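Long-range contact in mitochondrial RNA-binding protein 1 (Trypanosoma brucei, PDB 2GIA), which probably binds guide RNA and mRNA, assembling with MRP2 into a complex that acts as an RNA matchmaker in mitochondrial RNA editing: residues Leu74-Val78 with Leu139-Leu143. Sequence-based numbering, arbitrary orientation.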
loop_
_atom_site.group_PDB
_atom_site.type_symbol
_atom_site.label_atom_id
_atom_site.label_comp_id
_atom_site.label_asym_id
_atom_site.label_seq_id
_atom_site.Cartn_x
_atom_site.Cartn_y
_atom_site.Cartn_z
ATOM N N LEU B 74 1.272 16.928 2.810
ATOM C CA LEU B 74 1.664 15.499 2.900
ATOM C C LEU B 74 1.652 14.901 1.484
ATOM O O LEU B 74 2.576 14.186 1.055
ATOM C CB LEU B 74 0.705 14.754 3.835
ATOM C CG LEU B 74 0.802 13.221 3.825
ATOM C CD1 LEU B 74 2.226 12.704 4.273
ATOM C CD2 LEU B 74 -0.264 12.687 4.814
ATOM N N ALA B 75 0.609 15.199 0.728
ATOM C CA ALA B 75 0.539 14.693 -0.639
ATOM C C ALA B 75 1.705 15.240 -1.487
ATOM O O ALA B 75 2.291 14.508 -2.296
ATOM C CB ALA B 75 -0.843 15.084 -1.262
ATOM N N TYR B 76 2.046 16.526 -1.315
ATOM C CA TYR B 76 3.165 17.096 -2.061
ATOM C C TYR B 76 4.459 16.419 -1.695
ATOM O O TYR B 76 5.280 16.183 -2.571
ATOM C CB TYR B 76 3.304 18.624 -1.806
ATOM C CG TYR B 76 2.594 19.440 -2.871
ATOM C CD1 TYR B 76 3.057 19.428 -4.174
ATOM C CD2 TYR B 76 1.447 20.161 -2.581
ATOM C CE1 TYR B 76 2.396 20.116 -5.179
ATOM C CE2 TYR B 76 0.762 20.857 -3.597
ATOM C CZ TYR B 76 1.262 20.820 -4.887
ATOM O OH TYR B 76 0.640 21.504 -5.898
ATOM N N LEU B 77 4.652 16.089 -0.411
ATOM C CA LEU B 77 5.902 15.438 -0.029
ATOM C C LEU B 77 5.991 14.066 -0.690
ATOM O O LEU B 77 7.065 13.641 -1.111
ATOM C CB LEU B 77 5.996 15.279 1.507
ATOM C CG LEU B 77 5.977 16.553 2.373
ATOM C CD1 LEU B 77 6.635 16.268 3.737
ATOM C CD2 LEU B 77 6.630 17.744 1.668
ATOM N N VAL B 78 4.862 13.352 -0.780
ATOM C CA VAL B 78 4.914 12.049 -1.442
ATOM C C VAL B 78 5.245 12.292 -2.934
ATOM O O VAL B 78 6.049 11.558 -3.525
ATOM C CB VAL B 78 3.568 11.299 -1.279
ATOM C CG1 VAL B 78 3.566 10.024 -2.151
ATOM C CG2 VAL B 78 3.440 10.900 0.206
ATOM N N LEU B 139 5.816 8.502 4.889
ATOM C CA LEU B 139 4.941 9.418 4.176
ATOM C C LEU B 139 3.887 8.648 3.342
ATOM O O LEU B 139 2.732 9.060 3.297
ATOM C CB LEU B 139 5.767 10.329 3.264
ATOM C CG LEU B 139 6.753 11.289 4.008
ATOM C CD1 LEU B 139 7.684 11.969 2.962
ATOM C CD2 LEU B 139 5.962 12.369 4.801
ATOM N N GLU B 140 4.279 7.554 2.680
ATOM C CA GLU B 140 3.289 6.827 1.859
ATOM C C GLU B 140 2.249 6.194 2.782
ATOM O O GLU B 140 1.046 6.170 2.498
ATOM C CB GLU B 140 3.979 5.747 0.984
ATOM C CG GLU B 140 4.954 6.393 0.010
ATOM C CD GLU B 140 5.370 5.486 -1.137
ATOM O OE1 GLU B 140 6.324 5.847 -1.879
ATOM O OE2 GLU B 140 4.742 4.416 -1.293
ATOM N N SER B 141 2.714 5.686 3.900
ATOM C CA SER B 141 1.781 5.101 4.864
ATOM C C SER B 141 0.831 6.167 5.394
ATOM O O SER B 141 -0.394 5.958 5.486
ATOM C CB SER B 141 2.525 4.474 6.063
ATOM O OG SER B 141 3.178 3.260 5.709
ATOM N N ALA B 142 1.386 7.313 5.766
ATOM C CA ALA B 142 0.551 8.361 6.358
ATOM C C ALA B 142 -0.485 8.858 5.380
ATOM O O ALA B 142 -1.653 9.075 5.756
ATOM C CB ALA B 142 1.437 9.548 6.857
ATOM N N LEU B 143 -0.081 9.047 4.123
ATOM C CA LEU B 143 -1.053 9.540 3.155
ATOM C C LEU B 143 -2.152 8.462 2.963
ATOM O O LEU B 143 -3.359 8.762 2.944
ATOM C CB LEU B 143 -0.373 9.834 1.800
ATOM C CG LEU B 143 -1.324 10.288 0.667
ATOM C CD1 LEU B 143 -2.074 11.578 1.037
ATOM C CD2 LEU B 143 -0.518 10.569 -0.562
#
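L74 reaches across to the helix of 139-143 and lies over its backbone, with CD2 3.6 Å from CA of L143 and the other methyl, CD1, 3.8 Å from CD2 of L139. Its first torsion explains the reach: CG stands anti to the backbone N (chi1 169°), and the fork of the side chain spans one helical turn of the partner, from L139 to L143. The small side chain of A142 suits this place, because its single methyl lets the L74 methyls come close to the opposite backbone.

The side chain of L139 runs alongside those of L74 and V78, pointing the other way. CD1 of L139 packs 4.0 Å from CB of L77, and its CD2 touches CD1 of both L74 and L77. The beta-branched V78 offers a short, stiff wedge on the next turn: its CG2 sits 3.7 Å from the carbonyl O of L139, and the same methyl meets CD2 of L143 at 4.0 Å. L143 touches L74 by a different part, its CB lying 4.1 Å from CG of L74, and it also brushes A75. Leucine suits this buried seam: its forked, wholly apolar side chain can meet two neighbours at once. No hydrogen bond crosses the interface. The carbonyl O of L139 is already satisfied by the backbone N-H of L143.

The short segments run roughly antiparallel, at 141°, with their axes 9.5 Å apart. Helix 71-81 packs on helix 130-145, and L37 of strand 36-43 touches L74, L77 and L139. Beyond the pair, M175 and L174 of one MRP2 chain pack on A75 and V78, and F190 of a second MRP2 chain packs on A142, joining this helical layer to the heteromeric assembly.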